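Side-chain contacts in endonuclease II (Enterobacteria phage t4, PDB 2WSH), which nicks and cuts cytosine-containing double-stranded host DNA at specific sequences, so that the phage can reuse the nucleotides for its own DNA synthesis: residues A[46-50]-A[51-55]; A[127-131]-A[132-136]. The protein carries 1 engineered substitution. All blocks are in the same frame, centred on the assembly; numbering follows the deposited sequence.

Interaction 1: A[46-50]-A[51-55]. With PO4 (phosphate ion), chain E.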
# COMPACT_ATOMS: atom_id res chain seq x y z
N ILE A 46 -26.45 4.79 -7.49
CA ILE A 46 -27.71 5.07 -8.16
C ILE A 46 -28.47 6.08 -7.33
O ILE A 46 -28.61 5.91 -6.12
CB ILE A 46 -28.55 3.79 -8.33
CG1 ILE A 46 -27.73 2.72 -9.06
CG2 ILE A 46 -29.84 4.09 -9.08
CD1 ILE A 46 -28.53 1.48 -9.40
N ALA A 47 -28.95 7.13 -7.99
CA ALA A 47 -29.70 8.19 -7.32
C ALA A 47 -31.06 8.38 -7.96
O ALA A 47 -31.18 8.42 -9.19
CB ALA A 47 -28.92 9.50 -7.35
N ILE A 48 -32.08 8.47 -7.12
CA ILE A 48 -33.45 8.68 -7.58
C ILE A 48 -33.95 9.98 -6.97
O ILE A 48 -34.02 10.13 -5.75
CB ILE A 48 -34.38 7.52 -7.13
CG1 ILE A 48 -33.80 6.16 -7.55
CG2 ILE A 48 -35.77 7.70 -7.72
CD1 ILE A 48 -33.78 5.94 -9.05
N ASN A 49 -34.29 10.94 -7.83
CA ASN A 49 -34.64 12.27 -7.37
C ASN A 49 -33.55 12.84 -6.46
O ASN A 49 -33.84 13.43 -5.42
CB ASN A 49 -36.01 12.24 -6.68
CG ASN A 49 -37.11 11.73 -7.60
OD1 ASN A 49 -37.08 11.98 -8.81
ND2 ASN A 49 -38.07 11.02 -7.04
N ASP A 50 -32.30 12.61 -6.86
CA ASP A 50 -31.14 13.14 -6.15
C ASP A 50 -30.83 12.42 -4.84
O ASP A 50 -29.97 12.86 -4.07
CB ASP A 50 -31.29 14.64 -5.90
CG ASP A 50 -31.43 15.43 -7.18
OD1 ASP A 50 -30.60 15.24 -8.09
OD2 ASP A 50 -32.38 16.25 -7.28
N GLU A 51 -31.52 11.31 -4.57
CA GLU A 51 -31.35 10.61 -3.31
C GLU A 51 -30.71 9.24 -3.54
O GLU A 51 -31.15 8.47 -4.39
CB GLU A 51 -32.68 10.49 -2.56
CG GLU A 51 -33.29 11.85 -2.24
CD GLU A 51 -34.57 11.76 -1.43
OE1 GLU A 51 -34.66 10.86 -0.56
OE2 GLU A 51 -35.47 12.59 -1.65
N LEU A 52 -29.65 8.96 -2.78
CA LEU A 52 -28.90 7.72 -2.92
C LEU A 52 -29.77 6.52 -2.59
O LEU A 52 -30.34 6.44 -1.50
CB LEU A 52 -27.69 7.75 -1.99
CG LEU A 52 -26.75 6.54 -2.01
CD1 LEU A 52 -26.05 6.45 -3.35
CD2 LEU A 52 -25.74 6.63 -0.88
N VAL A 53 -29.87 5.57 -3.52
CA VAL A 53 -30.63 4.35 -3.26
C VAL A 53 -29.76 3.09 -3.29
O VAL A 53 -30.15 2.06 -2.75
CB VAL A 53 -31.82 4.18 -4.22
CG1 VAL A 53 -32.77 5.36 -4.10
CG2 VAL A 53 -31.33 4.00 -5.66
N TYR A 54 -28.58 3.18 -3.89
CA TYR A 54 -27.76 1.99 -4.07
C TYR A 54 -26.29 2.28 -4.31
O TYR A 54 -25.93 3.19 -5.06
CB TYR A 54 -28.30 1.16 -5.24
CG TYR A 54 -27.57 -0.15 -5.46
CD1 TYR A 54 -27.79 -1.23 -4.61
CD2 TYR A 54 -26.68 -0.31 -6.52
CE1 TYR A 54 -27.14 -2.44 -4.81
CE2 TYR A 54 -26.02 -1.51 -6.72
CZ TYR A 54 -26.25 -2.57 -5.86
OH TYR A 54 -25.61 -3.77 -6.06
N ILE A 55 -25.44 1.49 -3.66
CA ILE A 55 -24.00 1.53 -3.90
C ILE A 55 -23.57 0.20 -4.50
O ILE A 55 -23.79 -0.86 -3.90
CB ILE A 55 -23.21 1.75 -2.60
CG1 ILE A 55 -23.39 3.18 -2.09
CG2 ILE A 55 -21.73 1.45 -2.82
CD1 ILE A 55 -22.66 4.21 -2.91
P PO4 E . -24.09 -5.26 -9.16
O1 PO4 E . -24.08 -4.48 -7.86
O2 PO4 E . -22.87 -6.16 -9.22
O3 PO4 E . -25.34 -6.10 -9.28
O4 PO4 E . -24.05 -4.25 -10.28
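Ile46 faces both Val53 and Tyr54 across a tight antiparallel hairpin, the pattern of a classic beta bulge. Its carbonyl accepts from the Val53 amide (N to O 2.9 Å), while Ile46 N donates to Tyr54 O. Toward the loop Ile48 and Glu51 form a hydrogen-bonded pair around a type I' turn. Ile48 N reaches Glu51 O at 2.9 Å; the return bond, Glu51 N to Ile48 O, is more bent where the turn closes. Between these pairs Ala47 CA offers a C-H to Glu51 O at 3.3 Å.

Two of the three apolar contacts involve Val53. Its CG2 lies 3.7 Å from Ile46 CG2, and its CG1 meets Ile48 CG1, the two side chains crossing near a right angle. Ile46 CD1 reaches Tyr54 CD2 at 3.9 Å.

With CG anti to the backbone N (chi1 -176°), Tyr54 sends its hydroxyl to a phosphate ion, probably from the crystallisation liquor, OH to O1 2.5 Å, a very short hydrogen bond. O1 lies in the ring plane. Tyr44, Arg64 and Lys83 also bind this phosphate, so the bulged hairpin presents a tyrosine at an anion site that could, by inference, resemble a DNA-phosphate position.

Interaction 2: A[127-131]-A[132-136]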
# COMPACT_ATOMS: atom_id res chain seq x y z
N LEU A 127 -17.82 -0.34 3.10
CA LEU A 127 -17.79 0.83 3.97
C LEU A 127 -18.83 1.88 3.59
O LEU A 127 -19.38 2.56 4.46
CB LEU A 127 -16.39 1.45 3.98
CG LEU A 127 -15.29 0.61 4.64
CD1 LEU A 127 -13.94 1.29 4.47
CD2 LEU A 127 -15.59 0.37 6.12
N PHE A 128 -19.10 2.02 2.29
CA PHE A 128 -20.14 2.93 1.84
C PHE A 128 -21.51 2.40 2.25
O PHE A 128 -22.39 3.16 2.66
CB PHE A 128 -20.09 3.10 0.32
CG PHE A 128 -19.12 4.16 -0.14
CD1 PHE A 128 -19.30 5.48 0.23
CD2 PHE A 128 -18.04 3.83 -0.93
CE1 PHE A 128 -18.42 6.46 -0.18
CE2 PHE A 128 -17.15 4.81 -1.36
CZ PHE A 128 -17.34 6.12 -0.98
N ILE A 129 -21.70 1.09 2.14
CA ILE A 129 -22.96 0.47 2.50
C ILE A 129 -23.24 0.63 4.00
O ILE A 129 -24.34 1.00 4.40
CB ILE A 129 -22.99 -1.01 2.09
CG1 ILE A 129 -22.95 -1.13 0.56
CG2 ILE A 129 -24.23 -1.69 2.65
CD1 ILE A 129 -22.83 -2.56 0.07
N LYS A 130 -22.23 0.36 4.82
CA LYS A 130 -22.37 0.55 6.27
C LYS A 130 -22.59 2.02 6.61
O LYS A 130 -23.26 2.35 7.58
CB LYS A 130 -21.14 0.01 7.00
CG LYS A 130 -21.03 0.47 8.45
CD LYS A 130 -19.69 0.08 9.05
CE LYS A 130 -19.69 -1.36 9.53
NZ LYS A 130 -20.42 -1.52 10.82
N LEU A 131 -22.02 2.90 5.79
CA LEU A 131 -22.10 4.33 6.05
C LEU A 131 -23.49 4.90 5.75
O LEU A 131 -24.06 5.62 6.56
CB LEU A 131 -21.04 5.09 5.24
CG LEU A 131 -20.94 6.60 5.48
CD1 LEU A 131 -20.77 6.91 6.96
CD2 LEU A 131 -19.80 7.20 4.67
N PHE A 132 -24.03 4.56 4.58
CA PHE A 132 -25.29 5.15 4.13
C PHE A 132 -26.51 4.24 4.26
O PHE A 132 -27.64 4.72 4.20
CB PHE A 132 -25.16 5.63 2.68
CG PHE A 132 -24.12 6.69 2.48
CD1 PHE A 132 -24.20 7.89 3.17
CD2 PHE A 132 -23.08 6.50 1.59
CE1 PHE A 132 -23.24 8.87 2.98
CE2 PHE A 132 -22.12 7.48 1.40
CZ PHE A 132 -22.20 8.67 2.10
N ASN A 133 -26.29 2.94 4.42
CA ASN A 133 -27.39 1.99 4.40
C ASN A 133 -28.35 2.27 3.25
O ASN A 133 -29.55 2.46 3.47
CB ASN A 133 -28.18 2.04 5.72
CG ASN A 133 -27.35 1.64 6.92
OD1 ASN A 133 -26.90 0.50 7.02
ND2 ASN A 133 -27.16 2.57 7.84
N PRO A 134 -27.84 2.29 2.01
CA PRO A 134 -28.74 2.57 0.89
C PRO A 134 -29.86 1.53 0.86
O PRO A 134 -29.61 0.37 1.15
CB PRO A 134 -27.84 2.43 -0.34
CG PRO A 134 -26.44 2.52 0.18
CD PRO A 134 -26.48 1.94 1.55
N PRO A 135 -31.09 1.95 0.51
CA PRO A 135 -32.29 1.12 0.58
C PRO A 135 -32.19 -0.15 -0.26
O PRO A 135 -32.67 -1.21 0.15
CB PRO A 135 -33.38 2.03 -0.00
CG PRO A 135 -32.85 3.41 0.17
CD PRO A 135 -31.38 3.29 -0.03
N TRP A 136 -31.57 -0.05 -1.43
CA TRP A 136 -31.53 -1.16 -2.38
C TRP A 136 -30.42 -2.16 -2.09
O TRP A 136 -30.33 -3.19 -2.76
CB TRP A 136 -31.38 -0.63 -3.80
CG TRP A 136 -32.55 0.17 -4.25
CD1 TRP A 136 -33.62 0.56 -3.50
CD2 TRP A 136 -32.75 0.71 -5.56
NE1 TRP A 136 -34.49 1.29 -4.27
CE2 TRP A 136 -33.98 1.40 -5.54
CE3 TRP A 136 -32.02 0.65 -6.75
CZ2 TRP A 136 -34.49 2.05 -6.66
CZ3 TRP A 136 -32.53 1.29 -7.87
CH2 TRP A 136 -33.75 1.98 -7.81
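Asn133 N donates to Ile129 O at 2.8 Å, the shorter of the two backbone bonds that finish helix 121-132. The N-H...O angle is only 139°, so the bond is bent. One residue earlier, Phe132 N gives a straighter bond to Phe128 O, 2.9 Å at 159°. Asn133 is where the chain leaves the helix: its phi turns positive, and Pro134, which has no N-H to offer, follows at once. The proline ring then rests against the last turn, with CD 3.7 Å from Ile129 O and more loosely against Ile129 CG2. Asn133 OD1 accepts a hydrogen bond from Gln139 NE2.

Two aromatic side chains run side by side down one flank of the helix. Phe132 presents CE2 to the edge of the Phe128 ring, near its plane, 3.6 Å from CD1. Leu131 takes one face of the Phe132 ring: a chi1 near 180° swings its CG beside the carbonyl carbon and over the next ring, where this branch point sits 4.0 Å from the centroid, nearly on the normal. This is a CH-pi contact between neighbours in sequence. Leu131 CD2 extends the cover to Phe132 CZ at 3.8 Å. Leucine and Phe128 together probably limit rotation of the Phe132 ring from two directions.

Phe128 and Phe132 are buried between the helix and the sheet. Phe128 packs on Ile43 and Ile55 and meets the rings of Tyr15 and Phe17 edge-to-face; Phe132 touches Leu52 and has an edge-to-face ring contact with His6 of the N-terminal tag. Phe128 also reaches Leu113 of a second subunit, so this end of helix 121-132 joins the hairpin of strands 42-48 and 51-58 to the chain around Tyr15 and Phe17 and borders a subunit interface.

In the fold
Interactions 1 and 2 lie far apart in sequence, but their centres are about 11 Å apart and they touch directly. Val53 O, at the bulge of interaction 1, receives a probable hydrogen bond from Trp136 N at 2.9 Å, and the same carbonyl oxygen of Val53 lies 3.4 Å from Pro134 CB. Trp136 then lays its side chain against Ile46, Ile48, Val53 and Tyr54. The segment leaving helix 121-132 thus meets the hairpin through a backbone bond and through the Trp136 side chain. Only interaction 1 touches the bound phosphate; interaction 2 meets that site indirectly, through the packing of Trp136 on Tyr54.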